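Thymine dioxygenase (Neurospora crassa, PDB 5C3Q) probably acts as a 2-oxoglutarate-dependent, non-haem iron dioxygenase that oxidises the methyl group of thymine. Local coordinates at residues 18-21 with 22-25; 205-208 with 209-212; 235-238 with 239-243; 309-312 with 313-317. All blocks are in the same frame, centred on the assembly; numbering follows the deposited sequence.

Contact 1 of 4, residues 18-21 with 22-25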
loop_
_atom_site.group_PDB
_atom_site.type_symbol
_atom_site.label_atom_id
_atom_site.label_comp_id
_atom_site.label_asym_id
_atom_site.label_seq_id
_atom_site.Cartn_x
_atom_site.Cartn_y
_atom_site.Cartn_z
ATOM N N ILE A 18 -14.868 4.307 -8.024
ATOM C CA ILE A 18 -14.724 4.616 -9.444
ATOM C C ILE A 18 -14.613 3.326 -10.249
ATOM O O ILE A 18 -13.886 2.405 -9.871
ATOM C CB ILE A 18 -13.502 5.535 -9.688
ATOM C CG1 ILE A 18 -13.741 6.891 -9.017
ATOM C CG2 ILE A 18 -13.260 5.735 -11.179
ATOM C CD1 ILE A 18 -12.507 7.736 -8.821
ATOM N N ASP A 19 -15.368 3.261 -11.343
ATOM C CA ASP A 19 -15.348 2.118 -12.241
ATOM C C ASP A 19 -14.199 2.310 -13.226
ATOM O O ASP A 19 -14.312 3.081 -14.175
ATOM C CB ASP A 19 -16.686 2.007 -12.982
ATOM C CG ASP A 19 -16.730 0.845 -13.952
ATOM O OD1 ASP A 19 -15.662 0.357 -14.379
ATOM O OD2 ASP A 19 -17.848 0.417 -14.299
ATOM N N PHE A 20 -13.099 1.598 -13.003
ATOM C CA PHE A 20 -11.882 1.826 -13.781
ATOM C C PHE A 20 -12.028 1.441 -15.255
ATOM O O PHE A 20 -11.353 2.011 -16.113
ATOM C CB PHE A 20 -10.692 1.093 -13.155
ATOM C CG PHE A 20 -9.359 1.601 -13.625
ATOM C CD1 PHE A 20 -8.971 2.905 -13.361
ATOM C CD2 PHE A 20 -8.491 0.778 -14.325
ATOM C CE1 PHE A 20 -7.741 3.383 -13.789
ATOM C CE2 PHE A 20 -7.262 1.251 -14.757
ATOM C CZ PHE A 20 -6.886 2.552 -14.486
ATOM N N SER A 21 -12.914 0.490 -15.548
ATOM C CA SER A 21 -13.149 0.063 -16.926
ATOM C C SER A 21 -13.629 1.233 -17.795
ATOM O O SER A 21 -13.404 1.248 -19.003
ATOM C CB SER A 21 -14.155 -1.095 -16.979
ATOM O OG SER A 21 -15.483 -0.649 -16.764
ATOM N N LYS A 22 -14.279 2.213 -17.175
ATOM C CA LYS A 22 -14.735 3.404 -17.892
ATOM C C LYS A 22 -13.581 4.330 -18.318
ATOM O O LYS A 22 -13.708 5.048 -19.310
ATOM C CB LYS A 22 -15.790 4.148 -17.067
ATOM C CG LYS A 22 -17.058 3.317 -16.891
ATOM C CD LYS A 22 -18.150 4.037 -16.116
ATOM C CE LYS A 22 -19.470 3.282 -16.237
ATOM N NZ LYS A 22 -20.588 3.949 -15.515
ATOM N N PHE A 23 -12.463 4.311 -17.591
ATOM C CA PHE A 23 -11.253 5.007 -18.054
ATOM C C PHE A 23 -10.586 4.234 -19.195
ATOM O O PHE A 23 -10.136 4.827 -20.174
ATOM C CB PHE A 23 -10.240 5.227 -16.925
ATOM C CG PHE A 23 -8.926 5.790 -17.401
ATOM C CD1 PHE A 23 -8.833 7.113 -17.812
ATOM C CD2 PHE A 23 -7.791 4.990 -17.474
ATOM C CE1 PHE A 23 -7.632 7.634 -18.273
ATOM C CE2 PHE A 23 -6.584 5.505 -17.926
ATOM C CZ PHE A 23 -6.502 6.829 -18.328
ATOM N N LEU A 24 -10.528 2.913 -19.067
ATOM C CA LEU A 24 -9.840 2.079 -20.050
ATOM C C LEU A 24 -10.628 1.873 -21.347
ATOM O O LEU A 24 -10.033 1.850 -22.423
ATOM C CB LEU A 24 -9.481 0.721 -19.441
ATOM C CG LEU A 24 -8.458 0.736 -18.300
ATOM C CD1 LEU A 24 -8.241 -0.678 -17.789
ATOM C CD2 LEU A 24 -7.131 1.349 -18.734
ATOM N N GLU A 25 -11.950 1.729 -21.246
ATOM C CA GLU A 25 -12.788 1.357 -22.399
ATOM C C GLU A 25 -13.818 2.402 -22.847
ATOM O O GLU A 25 -14.435 2.235 -23.896
ATOM C CB GLU A 25 -13.521 0.048 -22.100
ATOM C CG GLU A 25 -12.615 -1.171 -22.031
ATOM C CD GLU A 25 -13.293 -2.358 -21.375
ATOM O OE1 GLU A 25 -13.452 -3.403 -22.038
ATOM O OE2 GLU A 25 -13.681 -2.242 -20.194
#
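K22 N donates to D19 O where strand 13-19 gives way to helix 21-25, and the helical bonds follow at once. F20 O accepts from both F23 N and L24 N; E25 N then reaches S21 O at 2.7 Å. Ahead of these, the D19 carboxylate reaches forward to the first turn: OD1 takes S21 OG at 2.6 Å on its syn side and S21 N in a weak capping bond of 3.0 Å. With CG anti to the backbone N (chi1 179°), D19 also lies against the extended K22 chain, which crosses it at about a right angle, CE 3.8 Å from OD2. Replacing D19 by an alanine would probably leave S21 N and OG without this acceptor and let the turn before the helix flex. On the inner side F20 touches L24 through CE2 and CD1 (3.7 Å), while its ring and that of F23 are inclined at 35°, CZ to CD2 4.0 Å. F20 and F23 both reach helix 147-173, and OD2 of D19 has a weak bond from N52. The bond from S21 N to D19 OD1 makes a weak Asx turn that caps the start of helix 21-25, in the DIOX_N-type N-terminal region of this dioxygenase family.

Contact 2 of 4, residues 205-208 with 209-212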
loop_
_atom_site.group_PDB
_atom_site.type_symbol
_atom_site.label_atom_id
_atom_site.label_comp_id
_atom_site.label_asym_id
_atom_site.label_seq_id
_atom_site.Cartn_x
_atom_site.Cartn_y
_atom_site.Cartn_z
ATOM N N LYS A 205 -7.338 -5.112 24.998
ATOM C CA LYS A 205 -7.570 -4.514 26.324
ATOM C C LYS A 205 -6.395 -4.757 27.268
ATOM O O LYS A 205 -6.023 -3.874 28.040
ATOM C CB LYS A 205 -8.845 -5.066 26.964
ATOM C CG LYS A 205 -10.140 -4.560 26.346
ATOM C CD LYS A 205 -11.304 -4.654 27.326
ATOM C CE LYS A 205 -11.506 -6.068 27.858
ATOM N NZ LYS A 205 -12.660 -6.161 28.797
ATOM N N ILE A 206 -5.824 -5.959 27.216
ATOM C CA ILE A 206 -4.624 -6.285 27.996
ATOM C C ILE A 206 -3.462 -5.377 27.581
ATOM O O ILE A 206 -2.706 -4.901 28.431
ATOM C CB ILE A 206 -4.213 -7.767 27.822
ATOM C CG1 ILE A 206 -5.258 -8.693 28.460
ATOM C CG2 ILE A 206 -2.846 -8.031 28.450
ATOM C CD1 ILE A 206 -5.126 -10.149 28.061
ATOM N N ASN A 207 -3.326 -5.160 26.272
ATOM C CA ASN A 207 -2.318 -4.261 25.716
ATOM C C ASN A 207 -2.974 -2.998 25.156
ATOM O O ASN A 207 -3.289 -2.941 23.966
ATOM C CB ASN A 207 -1.538 -4.965 24.596
ATOM C CG ASN A 207 -0.848 -6.236 25.062
ATOM O OD1 ASN A 207 -0.411 -6.338 26.206
ATOM N ND2 ASN A 207 -0.738 -7.213 24.165
ATOM N N PRO A 208 -3.197 -1.977 26.004
ATOM C CA PRO A 208 -3.803 -0.760 25.447
ATOM C C PRO A 208 -2.859 -0.064 24.460
ATOM O O PRO A 208 -1.653 0.014 24.709
ATOM C CB PRO A 208 -4.081 0.111 26.680
ATOM C CG PRO A 208 -3.248 -0.445 27.782
ATOM C CD PRO A 208 -2.912 -1.869 27.447
ATOM N N GLY A 209 -3.409 0.408 23.346
ATOM C CA GLY A 209 -2.608 0.956 22.250
ATOM C C GLY A 209 -2.247 -0.077 21.190
ATOM O O GLY A 209 -1.685 0.266 20.150
ATOM N N GLN A 210 -2.575 -1.339 21.455
ATOM C CA GLN A 210 -2.329 -2.450 20.530
ATOM C C GLN A 210 -3.071 -2.269 19.207
ATOM O O GLN A 210 -4.267 -2.017 19.207
ATOM C CB GLN A 210 -2.802 -3.755 21.186
ATOM C CG GLN A 210 -2.711 -5.000 20.324
ATOM C CD GLN A 210 -1.305 -5.545 20.271
ATOM O OE1 GLN A 210 -0.863 -6.235 21.195
ATOM N NE2 GLN A 210 -0.591 -5.245 19.191
ATOM N N VAL A 211 -2.367 -2.415 18.086
ATOM C CA VAL A 211 -3.017 -2.407 16.764
ATOM C C VAL A 211 -2.525 -3.552 15.879
ATOM O O VAL A 211 -1.615 -4.295 16.250
ATOM C CB VAL A 211 -2.842 -1.055 16.034
ATOM C CG1 VAL A 211 -3.509 0.060 16.823
ATOM C CG2 VAL A 211 -1.371 -0.733 15.791
ATOM N N ARG A 212 -3.160 -3.705 14.718
ATOM C CA ARG A 212 -2.727 -4.684 13.727
ATOM C C ARG A 212 -1.655 -4.081 12.813
ATOM O O ARG A 212 -0.684 -4.755 12.473
ATOM C CB ARG A 212 -3.924 -5.222 12.929
ATOM C CG ARG A 212 -4.542 -6.457 13.571
ATOM C CD ARG A 212 -5.738 -7.000 12.801
ATOM N NE ARG A 212 -5.960 -8.418 13.091
ATOM C CZ ARG A 212 -7.041 -9.116 12.751
ATOM N NH1 ARG A 212 -8.053 -8.547 12.100
ATOM N NH2 ARG A 212 -7.111 -10.403 13.068
#
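N207 and Q210 hold the tight side of this turn, their side chains lying next to each other and pointing the same way. N207 ND2 donates to Q210 OE1 at 3.1 Å, arriving in the plane of the glutamine carbonyl although the two amide planes are 62° apart. The backbone closes the same turn: Q210 N meets N207 O at 3.1 Å, and Q210 CB sits only 2.9 Å from the same oxygen. With CG anti to the backbone N, the bend at chi2 (79°) brings the Q210 amide alongside N207. The other end of that amide is gripped as well, NE2 donating to V211 O at 3.3 Å and to P117 O, so both of its polar atoms are engaged and its rotation is fixed. A116, I119, V203 and F204 pack round it, which leaves Q210 buried.

The backbone path is a type II beta turn from N207 to Q210, set directly after helix 203-206, N207 being the first residue to leave helical angles. Its corner is the loose part. P208 and G209 are exposed, and between them they meet mostly through backbone atoms and P208 CB. G209 has a phi of 92°, where any CB would run into P208 O, so a residue without a side chain fits. Farther on, R212 is buried and links the turn onward, giving NH2 to P197 O and to P286 O of strand 284-295.

Contact 3 of 4, residues 235-238 with 239-243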
loop_
_atom_site.group_PDB
_atom_site.type_symbol
_atom_site.label_atom_id
_atom_site.label_comp_id
_atom_site.label_asym_id
_atom_site.label_seq_id
_atom_site.Cartn_x
_atom_site.Cartn_y
_atom_site.Cartn_z
ATOM N N VAL A 235 -8.743 5.311 7.642
ATOM C CA VAL A 235 -8.099 6.419 6.957
ATOM C C VAL A 235 -8.421 7.682 7.749
ATOM O O VAL A 235 -9.561 7.874 8.172
ATOM C CB VAL A 235 -8.623 6.544 5.513
ATOM C CG1 VAL A 235 -8.029 7.759 4.808
ATOM C CG2 VAL A 235 -8.329 5.273 4.730
ATOM N N LYS A 236 -7.421 8.537 7.949
ATOM C CA LYS A 236 -7.605 9.744 8.742
ATOM C C LYS A 236 -8.371 10.806 7.950
ATOM O O LYS A 236 -8.025 11.122 6.809
ATOM C CB LYS A 236 -6.255 10.284 9.235
ATOM C CG LYS A 236 -6.366 11.116 10.500
ATOM C CD LYS A 236 -5.080 11.117 11.315
ATOM C CE LYS A 236 -5.296 11.806 12.648
ATOM N NZ LYS A 236 -4.029 12.273 13.275
ATOM N N SER A 237 -9.426 11.337 8.558
ATOM C CA SER A 237 -10.249 12.368 7.938
ATOM C C SER A 237 -9.564 13.734 8.022
ATOM O O SER A 237 -8.635 13.915 8.816
ATOM C CB SER A 237 -11.602 12.446 8.643
ATOM O OG SER A 237 -11.476 13.075 9.905
ATOM N N PRO A 238 -10.035 14.711 7.220
ATOM C CA PRO A 238 -9.516 16.078 7.333
ATOM C C PRO A 238 -9.768 16.748 8.689
ATOM O O PRO A 238 -9.121 17.750 9.000
ATOM C CB PRO A 238 -10.243 16.837 6.209
ATOM C CG PRO A 238 -11.380 15.970 5.799
ATOM C CD PRO A 238 -10.927 14.567 6.054
ATOM N N ASN A 239 -10.702 16.215 9.476
ATOM C CA ASN A 239 -10.942 16.700 10.833
ATOM C C ASN A 239 -10.122 15.956 11.882
ATOM O O ASN A 239 -10.248 16.235 13.066
ATOM C CB ASN A 239 -12.428 16.605 11.181
ATOM C CG ASN A 239 -13.305 17.294 10.161
ATOM O OD1 ASN A 239 -12.911 18.299 9.567
ATOM N ND2 ASN A 239 -14.498 16.754 9.943
ATOM N N GLY A 240 -9.298 15.004 11.443
ATOM C CA GLY A 240 -8.324 14.348 12.315
ATOM C C GLY A 240 -8.807 13.085 13.009
ATOM O O GLY A 240 -8.215 12.667 14.000
ATOM N N GLN A 241 -9.871 12.475 12.489
ATOM C CA GLN A 241 -10.434 11.258 13.068
ATOM C C GLN A 241 -10.246 10.098 12.112
ATOM O O GLN A 241 -10.419 10.254 10.900
ATOM C CB GLN A 241 -11.930 11.420 13.322
ATOM C CG GLN A 241 -12.312 12.639 14.136
ATOM C CD GLN A 241 -12.113 12.426 15.616
ATOM O OE1 GLN A 241 -10.997 12.166 16.068
ATOM N NE2 GLN A 241 -13.195 12.538 16.385
ATOM N N PHE A 242 -9.919 8.931 12.660
ATOM C CA PHE A 242 -9.783 7.724 11.851
ATOM C C PHE A 242 -11.158 7.170 11.490
ATOM O O PHE A 242 -11.993 6.931 12.364
ATOM C CB PHE A 242 -8.944 6.670 12.576
ATOM C CG PHE A 242 -7.464 6.925 12.497
ATOM C CD1 PHE A 242 -6.770 6.660 11.325
ATOM C CD2 PHE A 242 -6.772 7.443 13.582
ATOM C CE1 PHE A 242 -5.409 6.899 11.238
ATOM C CE2 PHE A 242 -5.409 7.680 13.503
ATOM C CZ PHE A 242 -4.726 7.410 12.329
ATOM N N ILE A 243 -11.379 6.982 10.192
ATOM C CA ILE A 243 -12.648 6.513 9.658
ATOM C C ILE A 243 -12.449 5.139 9.038
ATOM O O ILE A 243 -11.457 4.907 8.344
ATOM C CB ILE A 243 -13.168 7.478 8.572
ATOM C CG1 ILE A 243 -13.264 8.910 9.117
ATOM C CG2 ILE A 243 -14.502 7.001 8.015
ATOM C CD1 ILE A 243 -14.165 9.087 10.324
#
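N239 meets S237 first, at the bend of the hairpin between strands 233-236 and 242-244: its backbone N makes a weak bond of 3.3 Å to S237 OG. G240 comes next and closes the type I turn, its N donating to S237 O at 2.9 Å. Its phi is positive, and with Q241 it forms a G1 beta bulge opposite S237, the classic type I turn plus bulge. G240 O lies 3.3 Å from K236 CE.

Q241 pairs with S237 twice. Its O accepts S237 N at 2.8 Å, and its N donates to S237 OG at 3.1 Å. The hydroxyl can serve the turn because it stands between the backbone N and carbonyl carbon of S237 (chi1 74°), facing across the hairpin; it also hydrogen-bonds with D11 OD2, so one oxygen ties together several groups.

F242 faces K236 in a non-hydrogen-bonded antiparallel pair. The extended lysine chain passes obliquely over one face of the ring, CD being 4.2 Å from the centroid in a CH-pi contact offset toward the rim, and R274 makes a cation-pi contact with the same ring. I243 ends the walk, bonding both ways with V235 in a hydrogen-bonded pair (V235 N to I243 O 2.8 Å). Its CG1 touches S237 CB at 3.9 Å.

Strand 242-244 is an edge strand, within this chain, of a four-stranded antiparallel sheet, beside 233-236 and then 273-275, whose H273 binds the nickel and lies near V235; L13 of strand 13-19 packs against V235 and I243, with V8 and E10 of strand 8-10 also against I243.

Contact 4 of 4, residues 309-312 with 313-317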
loop_
_atom_site.group_PDB
_atom_site.type_symbol
_atom_site.label_atom_id
_atom_site.label_comp_id
_atom_site.label_asym_id
_atom_site.label_seq_id
_atom_site.Cartn_x
_atom_site.Cartn_y
_atom_site.Cartn_z
ATOM N N THR A 309 1.144 21.829 -11.726
ATOM C CA THR A 309 0.874 21.771 -10.283
ATOM C C THR A 309 1.318 23.042 -9.548
ATOM O O THR A 309 1.267 23.108 -8.319
ATOM C CB THR A 309 1.562 20.555 -9.629
ATOM O OG1 THR A 309 2.973 20.621 -9.848
ATOM C CG2 THR A 309 1.014 19.256 -10.201
ATOM N N TYR A 310 1.751 24.045 -10.307
ATOM C CA TYR A 310 2.164 25.332 -9.760
ATOM C C TYR A 310 2.158 26.369 -10.883
ATOM O O TYR A 310 2.356 26.019 -12.045
ATOM C CB TYR A 310 3.574 25.230 -9.171
ATOM C CG TYR A 310 4.613 24.869 -10.202
ATOM C CD1 TYR A 310 4.799 23.547 -10.589
ATOM C CD2 TYR A 310 5.390 25.851 -10.816
ATOM C CE1 TYR A 310 5.735 23.207 -11.550
ATOM C CE2 TYR A 310 6.330 25.519 -11.779
ATOM C CZ TYR A 310 6.497 24.194 -12.140
ATOM O OH TYR A 310 7.426 23.842 -13.091
ATOM N N ALA A 311 1.936 27.633 -10.535
ATOM C CA ALA A 311 1.995 28.726 -11.512
ATOM C C ALA A 311 3.382 29.371 -11.492
ATOM O O ALA A 311 4.176 29.176 -12.416
ATOM C CB ALA A 311 0.906 29.758 -11.242
ATOM N N ALA A 312 3.677 30.128 -10.441
ATOM C CA ALA A 312 4.993 30.735 -10.272
ATOM C C ALA A 312 5.944 29.732 -9.631
ATOM O O ALA A 312 5.522 28.869 -8.859
ATOM C CB ALA A 312 4.893 31.994 -9.421
ATOM N N GLU A 313 7.229 29.857 -9.957
ATOM C CA GLU A 313 8.271 28.977 -9.424
ATOM C C GLU A 313 8.357 29.043 -7.896
ATOM O O GLU A 313 8.718 28.063 -7.249
ATOM C CB GLU A 313 9.631 29.347 -10.023
ATOM C CG GLU A 313 9.745 29.121 -11.522
ATOM C CD GLU A 313 9.734 27.654 -11.895
ATOM O OE1 GLU A 313 9.063 27.303 -12.886
ATOM O OE2 GLU A 313 10.387 26.849 -11.196
ATOM N N SER A 314 8.019 30.202 -7.336
ATOM C CA SER A 314 7.990 30.404 -5.885
ATOM C C SER A 314 7.000 29.481 -5.166
ATOM O O SER A 314 7.113 29.276 -3.955
ATOM C CB SER A 314 7.639 31.860 -5.567
ATOM O OG SER A 314 6.311 32.164 -5.967
ATOM N N GLU A 315 6.034 28.943 -5.908
ATOM C CA GLU A 315 5.042 28.022 -5.351
ATOM C C GLU A 315 5.560 26.591 -5.158
ATOM O O GLU A 315 4.909 25.793 -4.491
ATOM C CB GLU A 315 3.785 28.004 -6.227
ATOM C CG GLU A 315 3.037 29.327 -6.236
ATOM C CD GLU A 315 2.134 29.492 -7.443
ATOM O OE1 GLU A 315 1.640 28.477 -7.978
ATOM O OE2 GLU A 315 1.924 30.648 -7.865
ATOM N N ARG A 316 6.714 26.269 -5.744
ATOM C CA ARG A 316 7.339 24.952 -5.560
ATOM C C ARG A 316 7.840 24.779 -4.133
ATOM O O ARG A 316 8.723 25.517 -3.688
ATOM C CB ARG A 316 8.527 24.764 -6.499
ATOM C CG ARG A 316 8.167 24.590 -7.960
ATOM C CD ARG A 316 9.347 23.969 -8.691
ATOM N NE ARG A 316 9.205 24.023 -10.142
ATOM C CZ ARG A 316 10.043 23.443 -10.999
ATOM N NH1 ARG A 316 11.095 22.753 -10.565
ATOM N NH2 ARG A 316 9.828 23.549 -12.305
ATOM N N LYS A 317 7.304 23.782 -3.437
ATOM C CA LYS A 317 7.597 23.591 -2.022
ATOM C C LYS A 317 8.869 22.782 -1.754
ATOM O O LYS A 317 9.436 22.881 -0.665
ATOM C CB LYS A 317 6.404 22.923 -1.330
ATOM C CG LYS A 317 5.139 23.772 -1.356
ATOM C CD LYS A 317 3.916 23.008 -0.879
ATOM C CE LYS A 317 3.965 22.714 0.610
ATOM N NZ LYS A 317 2.609 22.395 1.145
#
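Y310 and R316 meet closely: R316 NH2 donates to Y310 OH at a short 2.5 Å, from a guanidinium turned 74° against the ring. The arginine is extended from CG to NE and passes over the ring, CG lying 4.1 Å from the centroid and almost straight above it in a CH-pi contact. E313 attends both partners: OE1 comes to the ring edge at CE2 (3.4 Å), while OE2 stands over one face of the guanidinium, 3.2 Å from NE, a salt bridge of charges alone. An alanine in place of Y310 would probably leave NH2 without its hydroxyl and the arginine chain without the ring beneath it, free to swing. One shell out, E315 holds the backbone just after Y310. Its carboxylate reaches back so that OE1 takes A311 N at 2.7 Å and OE2 takes A312 N at 3.2 Å, both from above its plane, and E315 N returns a bond to A312 O (3.0 Å), closing the 3-10 turn. Beyond that, N265 holds E315 O and K317 N, and A305 touches both Y310 and R316. This is a surface cluster in which the arginine's positive charge, partly balanced by E313, would probably polarise the tyrosine hydroxyl.

Along the chain the four contacts follow in series, and no two touch. Contacts 2 and 3 are the nearest pair, about 20 Å between centres: contact 2 leads into strand 213-216 and contact 3 holds 233-236 and 242-244, all in one four-stranded sheet of the double-stranded beta-helix (jelly-roll) core typical of 2-oxoglutarate oxygenases. Contact 1, about 40 Å from contact 2 between centres and across the middle of the chain, leaves strand 13-19 of the nine-stranded sheet for helix 21-25. Contact 4 is about 28 Å between centres from contact 3. Contacts 2 and 3 thus belong to the core around the nickel and 2-oxoglutarate, while contacts 1 and 4 lie away from the annotated sites.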